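PDB 6HWJ: glucosamine kinase from Streptacidiphilus jiangxiensis, which catalyses the ATP-dependent, magnesium-requiring phosphorylation of D-glucosamine to D-glucosamine 6-phosphate and acts more weakly on glucose. Local coordinates for residues Ser6-Ala11 / Leu62-Ala67; Leu210-Ala215 / Arg366-Ala371; Glu270-Trp275 / Arg408-Ala413. All blocks are in the same frame, centred on the assembly; numbering follows the deposited sequence.

Interaction 1. Residues Ser6-Ala11 / Leu62-Ala67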
loop_
_atom_site.group_PDB
_atom_site.type_symbol
_atom_site.label_atom_id
_atom_site.label_comp_id
_atom_site.label_asym_id
_atom_site.label_seq_id
_atom_site.Cartn_x
_atom_site.Cartn_y
_atom_site.Cartn_z
ATOM N N SER A 6 -2.421 0.457 -33.979
ATOM C CA SER A 6 -1.645 -0.778 -33.988
ATOM C C SER A 6 -0.402 -0.647 -34.856
ATOM O O SER A 6 0.687 -1.075 -34.463
ATOM C CB SER A 6 -2.504 -1.952 -34.487
ATOM O OG SER A 6 -3.666 -2.101 -33.682
ATOM N N GLU A 7 -0.555 -0.087 -36.058
ATOM C CA GLU A 7 0.578 0.070 -36.961
ATOM C C GLU A 7 1.581 1.081 -36.427
ATOM O O GLU A 7 2.791 0.918 -36.607
ATOM C CB GLU A 7 0.100 0.514 -38.345
ATOM C CG GLU A 7 -0.811 -0.458 -39.062
ATOM C CD GLU A 7 -1.403 0.157 -40.327
ATOM O OE1 GLU A 7 -1.009 -0.256 -41.440
ATOM O OE2 GLU A 7 -2.249 1.070 -40.205
ATOM N N LEU A 8 1.104 2.152 -35.794
ATOM C CA LEU A 8 2.026 3.117 -35.209
ATOM C C LEU A 8 2.846 2.475 -34.095
ATOM O O LEU A 8 4.053 2.710 -33.990
ATOM C CB LEU A 8 1.261 4.334 -34.677
ATOM C CG LEU A 8 0.723 5.327 -35.713
ATOM C CD1 LEU A 8 -0.157 6.364 -35.008
ATOM C CD2 LEU A 8 1.837 6.024 -36.496
ATOM N N VAL A 9 2.208 1.671 -33.240
ATOM C CA VAL A 9 2.939 1.074 -32.126
ATOM C C VAL A 9 3.895 0.004 -32.638
ATOM O O VAL A 9 5.040 -0.096 -32.186
ATOM C CB VAL A 9 1.956 0.517 -31.080
ATOM C CG1 VAL A 9 2.691 -0.236 -29.992
ATOM C CG2 VAL A 9 1.143 1.657 -30.456
ATOM N N ALA A 10 3.448 -0.807 -33.605
ATOM C CA ALA A 10 4.330 -1.822 -34.168
ATOM C C ALA A 10 5.551 -1.195 -34.827
ATOM O O ALA A 10 6.629 -1.792 -34.820
ATOM C CB ALA A 10 3.569 -2.675 -35.192
ATOM N N ALA A 11 5.411 0.013 -35.384
ATOM C CA ALA A 11 6.519 0.655 -36.076
ATOM C C ALA A 11 7.341 1.539 -35.157
ATOM O O ALA A 11 8.351 2.096 -35.600
ATOM C CB ALA A 11 6.004 1.491 -37.256
ATOM N N LEU A 62 -0.278 7.360 -24.638
ATOM C CA LEU A 62 0.201 7.605 -25.981
ATOM C C LEU A 62 -0.331 8.923 -26.524
ATOM O O LEU A 62 -1.461 9.342 -26.234
ATOM C CB LEU A 62 -0.213 6.471 -26.931
ATOM C CG LEU A 62 0.437 5.125 -26.633
ATOM C CD1 LEU A 62 -0.397 4.026 -27.285
ATOM C CD2 LEU A 62 1.875 5.074 -27.131
ATOM N N VAL A 63 0.491 9.551 -27.349
ATOM C CA VAL A 63 0.096 10.767 -28.061
ATOM C C VAL A 63 0.656 10.697 -29.471
ATOM O O VAL A 63 1.836 10.377 -29.679
ATOM C CB VAL A 63 0.577 12.033 -27.328
ATOM C CG1 VAL A 63 2.090 12.120 -27.367
ATOM C CG2 VAL A 63 -0.067 13.280 -27.941
ATOM N N ARG A 64 -0.186 10.979 -30.450
ATOM C CA ARG A 64 0.307 11.100 -31.812
ATOM C C ARG A 64 1.049 12.425 -31.949
ATOM O O ARG A 64 0.571 13.468 -31.513
ATOM C CB ARG A 64 -0.845 10.984 -32.802
ATOM C CG ARG A 64 -1.390 9.546 -32.915
ATOM C CD ARG A 64 -2.599 9.444 -33.837
ATOM N NE ARG A 64 -3.180 8.102 -33.866
ATOM C CZ ARG A 64 -3.336 7.372 -34.963
ATOM N NH1 ARG A 64 -2.954 7.839 -36.156
ATOM N NH2 ARG A 64 -3.871 6.168 -34.874
ATOM N N ASP A 65 2.262 12.373 -32.496
ATOM C CA ASP A 65 3.083 13.558 -32.699
ATOM C C ASP A 65 3.604 13.496 -34.118
ATOM O O ASP A 65 4.170 12.474 -34.516
ATOM C CB ASP A 65 4.235 13.629 -31.692
ATOM C CG ASP A 65 4.941 14.992 -31.698
ATOM O OD1 ASP A 65 5.169 15.552 -32.789
ATOM O OD2 ASP A 65 5.284 15.496 -30.606
ATOM N N GLY A 66 3.391 14.573 -34.877
ATOM C CA GLY A 66 3.826 14.612 -36.258
ATOM C C GLY A 66 5.317 14.502 -36.431
ATOM O O GLY A 66 5.788 14.191 -37.530
ATOM N N ALA A 67 6.083 14.749 -35.369
ATOM C CA ALA A 67 7.530 14.568 -35.464
ATOM C C ALA A 67 7.881 13.092 -35.658
ATOM O O ALA A 67 8.539 12.722 -36.644
ATOM C CB ALA A 67 8.212 15.137 -34.221
#
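L8 sets its methyl CD1 over one face of the R64 guanidinium, and this meeting of a helix side chain with a strand side chain carries most of the contact. CD1 stands over the centre of the flat group, 3.3 Å from R64 CZ; R64 NH1 is nearly as close, 3.4 Å from L8 CD1. The two side chains cross at about a right angle. R64 leaves the strand with CG beside its own backbone N (chi1 -72°) and then runs extended from CG to NE, which carries the charged end out to the helix although its CB starts off to one side. The methyl occupies a face of the guanidinium and the N-H groups point outward round its rim: NH1 is hydrogen-bonded to the carbonyl O of P3, and W5 makes a cation-pi contact with the same arginine.

Further in, the touch is purely apolar and looser. V9 CG2 meets L62 CD1 at 4.2 Å, both residues being buried.

This is how the short N-terminal helix 5-11 is seated on an antiparallel sheet, away from the glucosamine and ATP sites. V9 also rests on L35 of strand 34-42 and V50 of strand 45-51, while L8 and L62 both reach V70 of strand 69-72, so the helix touches strands 34-42, 45-51 and 69-72 as well as strand 57-65.

Interaction 2. Residues Leu210-Ala215 / Arg366-Ala371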
loop_
_atom_site.group_PDB
_atom_site.type_symbol
_atom_site.label_atom_id
_atom_site.label_comp_id
_atom_site.label_asym_id
_atom_site.label_seq_id
_atom_site.Cartn_x
_atom_site.Cartn_y
_atom_site.Cartn_z
ATOM N N LEU A 210 1.916 18.613 24.498
ATOM C CA LEU A 210 0.625 17.950 24.420
ATOM C C LEU A 210 0.437 17.107 25.676
ATOM O O LEU A 210 1.401 16.621 26.259
ATOM C CB LEU A 210 0.517 17.047 23.194
ATOM C CG LEU A 210 0.581 17.698 21.817
ATOM C CD1 LEU A 210 0.583 16.606 20.760
ATOM C CD2 LEU A 210 -0.579 18.634 21.591
ATOM N N THR A 211 -0.809 16.953 26.093
ATOM C CA THR A 211 -1.138 16.015 27.148
ATOM C C THR A 211 -1.196 14.604 26.583
ATOM O O THR A 211 -1.292 14.402 25.370
ATOM C CB THR A 211 -2.492 16.347 27.760
ATOM O OG1 THR A 211 -3.494 16.204 26.750
ATOM C CG2 THR A 211 -2.492 17.767 28.286
ATOM N N MET A 212 -1.154 13.620 27.489
ATOM C CA MET A 212 -1.328 12.238 27.071
ATOM C C MET A 212 -2.629 12.060 26.302
ATOM O O MET A 212 -2.659 11.411 25.250
ATOM C CB MET A 212 -1.296 11.312 28.298
ATOM C CG MET A 212 -1.348 9.832 27.964
ATOM S SD MET A 212 0.032 9.276 26.961
ATOM C CE MET A 212 1.370 9.309 28.144
ATOM N N ASP A 213 -3.726 12.650 26.801
ATOM C CA ASP A 213 -5.008 12.534 26.106
ATOM C C ASP A 213 -4.899 13.039 24.674
ATOM O O ASP A 213 -5.390 12.400 23.735
ATOM C CB ASP A 213 -6.087 13.311 26.858
ATOM C CG ASP A 213 -7.413 13.283 26.151
ATOM O OD1 ASP A 213 -8.060 12.218 26.170
ATOM O OD2 ASP A 213 -7.795 14.313 25.547
ATOM N N GLN A 214 -4.271 14.200 24.488
ATOM C CA GLN A 214 -4.155 14.771 23.160
ATOM C C GLN A 214 -3.275 13.906 22.273
ATOM O O GLN A 214 -3.564 13.726 21.085
ATOM C CB GLN A 214 -3.586 16.184 23.241
ATOM C CG GLN A 214 -4.564 17.175 23.826
ATOM C CD GLN A 214 -3.893 18.471 24.218
ATOM O OE1 GLN A 214 -2.714 18.497 24.594
ATOM N NE2 GLN A 214 -4.649 19.562 24.142
ATOM N N ALA A 215 -2.192 13.375 22.839
ATOM C CA ALA A 215 -1.286 12.550 22.038
ATOM C C ALA A 215 -1.871 11.174 21.746
ATOM O O ALA A 215 -1.429 10.523 20.792
ATOM C CB ALA A 215 0.054 12.409 22.737
ATOM N N ARG A 366 7.015 5.782 26.563
ATOM C CA ARG A 366 6.720 4.359 26.720
ATOM C C ARG A 366 5.314 4.145 27.266
ATOM O O ARG A 366 4.620 3.211 26.852
ATOM C CB ARG A 366 7.764 3.708 27.631
ATOM C CG ARG A 366 9.170 3.707 27.029
ATOM C CD ARG A 366 10.187 3.054 27.949
ATOM N NE ARG A 366 10.000 1.609 28.051
ATOM C CZ ARG A 366 10.665 0.826 28.897
ATOM N NH1 ARG A 366 11.563 1.344 29.725
ATOM N NH2 ARG A 366 10.428 -0.478 28.916
ATOM N N ALA A 367 4.863 5.021 28.164
ATOM C CA ALA A 367 3.468 4.993 28.582
ATOM C C ALA A 367 2.550 5.203 27.389
ATOM O O ALA A 367 1.504 4.549 27.269
ATOM C CB ALA A 367 3.211 6.068 29.636
ATOM N N TRP A 368 2.947 6.086 26.471
ATOM C CA TRP A 368 2.131 6.346 25.292
ATOM C C TRP A 368 2.106 5.134 24.362
ATOM O O TRP A 368 1.066 4.819 23.762
ATOM C CB TRP A 368 2.662 7.593 24.550
ATOM C CG TRP A 368 1.991 7.820 23.227
ATOM C CD1 TRP A 368 0.899 8.602 22.979
ATOM C CD2 TRP A 368 2.359 7.230 21.980
ATOM N NE1 TRP A 368 0.569 8.539 21.633
ATOM C CE2 TRP A 368 1.446 7.698 21.005
ATOM C CE3 TRP A 368 3.389 6.360 21.581
ATOM C CZ2 TRP A 368 1.526 7.326 19.658
ATOM C CZ3 TRP A 368 3.469 5.994 20.244
ATOM C CH2 TRP A 368 2.553 6.480 19.296
ATOM N N ILE A 369 3.241 4.448 24.209
ATOM C CA ILE A 369 3.265 3.250 23.373
ATOM C C ILE A 369 2.197 2.259 23.825
ATOM O O ILE A 369 1.398 1.761 23.017
ATOM C CB ILE A 369 4.666 2.609 23.394
ATOM C CG1 ILE A 369 5.668 3.518 22.673
ATOM C CG2 ILE A 369 4.619 1.210 22.747
ATOM C CD1 ILE A 369 7.098 2.990 22.698
ATOM N N ALA A 370 2.184 1.940 25.126
ATOM C CA ALA A 370 1.218 0.983 25.642
ATOM C C ALA A 370 -0.204 1.522 25.525
ATOM O O ALA A 370 -1.116 0.817 25.068
ATOM C CB ALA A 370 1.548 0.650 27.103
ATOM N N ALA A 371 -0.414 2.782 25.924
ATOM C CA ALA A 371 -1.756 3.352 25.884
ATOM C C ALA A 371 -2.247 3.546 24.455
ATOM O O ALA A 371 -3.458 3.416 24.191
ATOM C CB ALA A 371 -1.768 4.669 26.652
#
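W368 donates its indole N-H to the backbone carbonyl of A215, the one hydrogen bond between the two segments, with W368 NE1 2.9 Å from A215 O and an N-H...O angle of 158°. The oxygen lies close to the ring plane, only 10° out of it, as suits an indole donor. Seen from the carbonyl the approach is less regular, because NE1 stands above the carbonyl plane and not on a lone pair. W368 gets there with its CG anti to the backbone N (chi1 172°), which swings the five-membered ring toward the first turn of helix 212-234.

The sulfur of M212 makes a Met-aromatic contact at the edge of the same indole, 5.2 Å from the centroid of the five-membered ring.

Apolar touches fill in around these. M212 SD lies 3.9 Å from W368 CB, and bends at both chi2 and chi3 fold the chain so that M212 CE reaches A367 CB at 4.0 Å. The methyl CB of A215 comes up to W368 CD1 at 3.9 Å, beside the hydrogen bond.

At the start of helix 212-234, T211 is the N-cap: Q214 N donates to T211 OG1 and T211 N to Q214 OE1, a capping box.

This is plain helix-to-helix packing, away from the glucosamine and ATP sites, joining the first turn of helix 212-234 to helix 362-386. Helix 194-207 also packs on the buried indole, through V202 and L205, and L205 touches A215 too. L216, next along helix 212-234, touches both W368 and A371.

Interaction 3. Residues Glu270-Trp275 / Arg408-Ala413; sequences ERLKAW and REYLYA
Helix 398-416 carries much of the segment inferred to determine substrate specificity, and through Y410 it packs against helix 266-284. The centre of the contact is a CH-pi interaction: L272 puts its methyl CD2 over the middle of the Y410 ring, 3.9 Å from the centroid and only 8° off the ring normal. The other methyl reaches the rim, with L272 CD1 3.9 Å from Y410 CE2. Leucine and tyrosine point past each other in opposite directions, each coming from its own helix. With CG anti to the backbone N (chi1 175°), L272 extends its branched end along the tyrosine instead of meeting it head-on.

At the far end of that ring the hydroxyl comes to the edge of the W275 indole, near its plane, with Y410 OH 3.7 Å from W275 CZ3. The two side chains cross at about a right angle. R271 O of the preceding turn stands 3.2 Å above the W275 ring plane, toward its rim. Between the two segments the contact is made by van der Waals and CH-pi packing.

E409, the neighbour of Y410, belongs to the D-glucosamine site and also accepts a hydrogen bond from W420 NE1; Y410 itself is turned into the packing between helices.

Helix 422-431 touches both rings: P424 and L428 reach Y410, D425 and T429 reach W275. Helix 243-263 covers L272 through A260 and V261, placing the leucine-tyrosine pair among four helices.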
loop_
_atom_site.group_PDB
_atom_site.type_symbol
_atom_site.label_atom_id
_atom_site.label_comp_id
_atom_site.label_asym_id
_atom_site.label_seq_id
_atom_site.Cartn_x
_atom_site.Cartn_y
_atom_site.Cartn_z
ATOM N N GLU A 270 21.816 -11.785 20.349
ATOM C CA GLU A 270 21.783 -12.744 21.446
ATOM C C GLU A 270 20.398 -12.810 22.081
ATOM O O GLU A 270 19.903 -13.897 22.384
ATOM C CB GLU A 270 22.837 -12.388 22.494
ATOM C CG GLU A 270 24.271 -12.470 21.977
ATOM C CD GLU A 270 25.300 -12.300 23.082
ATOM O OE1 GLU A 270 25.120 -12.896 24.164
ATOM O OE2 GLU A 270 26.288 -11.563 22.873
ATOM N N ARG A 271 19.760 -11.659 22.298
ATOM C CA ARG A 271 18.426 -11.655 22.883
ATOM C C ARG A 271 17.409 -12.293 21.945
ATOM O O ARG A 271 16.556 -13.068 22.386
ATOM C CB ARG A 271 18.007 -10.222 23.237
ATOM C CG ARG A 271 18.708 -9.697 24.494
ATOM C CD ARG A 271 18.087 -8.408 25.003
ATOM N NE ARG A 271 18.372 -7.277 24.124
ATOM C CZ ARG A 271 19.480 -6.541 24.183
ATOM N NH1 ARG A 271 20.420 -6.821 25.060
ATOM N NH2 ARG A 271 19.644 -5.514 23.357
ATOM N N LEU A 272 17.465 -11.962 20.655
ATOM C CA LEU A 272 16.571 -12.608 19.700
ATOM C C LEU A 272 16.776 -14.122 19.709
ATOM O O LEU A 272 15.810 -14.889 19.707
ATOM C CB LEU A 272 16.798 -12.053 18.299
ATOM C CG LEU A 272 15.999 -12.737 17.191
ATOM C CD1 LEU A 272 14.512 -12.690 17.524
ATOM C CD2 LEU A 272 16.262 -12.085 15.844
ATOM N N LYS A 273 18.029 -14.565 19.708
ATOM C CA LYS A 273 18.297 -16.006 19.738
ATOM C C LYS A 273 17.697 -16.640 20.982
ATOM O O LYS A 273 17.206 -17.771 20.927
ATOM C CB LYS A 273 19.802 -16.264 19.666
ATOM C CG LYS A 273 20.179 -17.735 19.566
ATOM C CD LYS A 273 21.689 -17.915 19.449
ATOM C CE LYS A 273 22.165 -17.859 18.002
ATOM N NZ LYS A 273 21.851 -19.111 17.255
ATOM N N ALA A 274 17.689 -15.912 22.104
ATOM C CA ALA A 274 17.068 -16.427 23.318
ATOM C C ALA A 274 15.544 -16.368 23.250
ATOM O O ALA A 274 14.871 -17.190 23.882
ATOM C CB ALA A 274 17.570 -15.643 24.531
ATOM N N TRP A 275 14.987 -15.427 22.490
ATOM C CA TRP A 275 13.540 -15.306 22.375
ATOM C C TRP A 275 12.950 -16.241 21.329
ATOM O O TRP A 275 11.748 -16.515 21.372
ATOM C CB TRP A 275 13.154 -13.859 22.007
ATOM C CG TRP A 275 13.421 -12.853 23.075
ATOM C CD1 TRP A 275 13.482 -13.076 24.418
ATOM C CD2 TRP A 275 13.663 -11.448 22.890
ATOM N NE1 TRP A 275 13.739 -11.896 25.085
ATOM C CE2 TRP A 275 13.860 -10.884 24.165
ATOM C CE3 TRP A 275 13.740 -10.618 21.767
ATOM C CZ2 TRP A 275 14.129 -9.533 24.351
ATOM C CZ3 TRP A 275 14.000 -9.274 21.953
ATOM C CH2 TRP A 275 14.190 -8.745 23.237
ATOM N N ARG A 408 10.164 -8.979 10.958
ATOM C CA ARG A 408 10.402 -8.314 9.679
ATOM C C ARG A 408 11.289 -7.083 9.847
ATOM O O ARG A 408 12.030 -6.723 8.926
ATOM C CB ARG A 408 9.077 -7.903 9.021
ATOM C CG ARG A 408 8.236 -9.045 8.467
ATOM C CD ARG A 408 8.962 -9.844 7.397
ATOM N NE ARG A 408 9.603 -8.997 6.395
ATOM C CZ ARG A 408 10.249 -9.457 5.326
ATOM N NH1 ARG A 408 10.806 -8.612 4.475
ATOM N NH2 ARG A 408 10.335 -10.763 5.106
ATOM N N GLU A 409 11.201 -6.405 10.999
ATOM C CA GLU A 409 12.007 -5.211 11.210
ATOM C C GLU A 409 13.478 -5.569 11.345
ATOM O O GLU A 409 14.343 -4.824 10.860
ATOM C CB GLU A 409 11.521 -4.444 12.448
ATOM C CG GLU A 409 10.081 -4.015 12.358
ATOM C CD GLU A 409 9.834 -2.974 11.271
ATOM O OE1 GLU A 409 10.786 -2.319 10.814
ATOM O OE2 GLU A 409 8.669 -2.799 10.872
ATOM N N TYR A 410 13.779 -6.716 11.976
ATOM C CA TYR A 410 15.152 -7.202 12.003
ATOM C C TYR A 410 15.690 -7.419 10.593
ATOM O O TYR A 410 16.850 -7.082 10.291
ATOM C CB TYR A 410 15.262 -8.524 12.767
ATOM C CG TYR A 410 15.098 -8.462 14.261
ATOM C CD1 TYR A 410 16.082 -7.915 15.064
ATOM C CD2 TYR A 410 13.985 -9.027 14.875
ATOM C CE1 TYR A 410 15.947 -7.900 16.445
ATOM C CE2 TYR A 410 13.848 -9.028 16.247
ATOM C CZ TYR A 410 14.829 -8.474 17.029
ATOM O OH TYR A 410 14.679 -8.478 18.395
ATOM N N LEU A 411 14.872 -8.014 9.720
ATOM C CA LEU A 411 15.321 -8.308 8.373
ATOM C C LEU A 411 15.518 -7.020 7.586
ATOM O O LEU A 411 16.501 -6.886 6.848
ATOM C CB LEU A 411 14.326 -9.248 7.670
ATOM C CG LEU A 411 14.183 -10.645 8.281
ATOM C CD1 LEU A 411 13.207 -11.508 7.463
ATOM C CD2 LEU A 411 15.526 -11.365 8.375
ATOM N N TYR A 412 14.600 -6.061 7.732
ATOM C CA TYR A 412 14.818 -4.752 7.123
ATOM C C TYR A 412 16.153 -4.162 7.580
ATOM O O TYR A 412 16.957 -3.697 6.767
ATOM C CB TYR A 412 13.675 -3.810 7.463
ATOM C CG TYR A 412 13.954 -2.394 7.021
ATOM C CD1 TYR A 412 13.741 -2.005 5.703
ATOM C CD2 TYR A 412 14.461 -1.457 7.911
ATOM C CE1 TYR A 412 14.011 -0.706 5.291
ATOM C CE2 TYR A 412 14.741 -0.173 7.504
ATOM C CZ TYR A 412 14.513 0.196 6.192
ATOM O OH TYR A 412 14.787 1.474 5.790
ATOM N N ALA A 413 16.418 -4.218 8.884
ATOM C CA ALA A 413 17.630 -3.630 9.427
ATOM C C ALA A 413 18.871 -4.254 8.805
ATOM O O ALA A 413 19.745 -3.541 8.297
ATOM C CB ALA A 413 17.648 -3.789 10.954
#

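Overall arrangement
From the N terminus, interaction 1 comes first: it closes a loop of 50 residues, rich in strand, and seats helix 5-11 on the N-terminal antiparallel sheet. It is complete before either of the others opens. Interaction 2 then spans 150 residues, joining the start of helix 212-234 to helix 362-386. Interaction 3 opens inside that span, at helix 266-284, and closes beyond it on helix 398-416, so the two cross. Their centres are about 27 Å apart, and they tie together different helices of the mainly helical C-terminal part. Interaction 1 lies on the opposite side of the chain's centre, its centre about 59 Å from that of interaction 2 and about 53 Å from that of interaction 3.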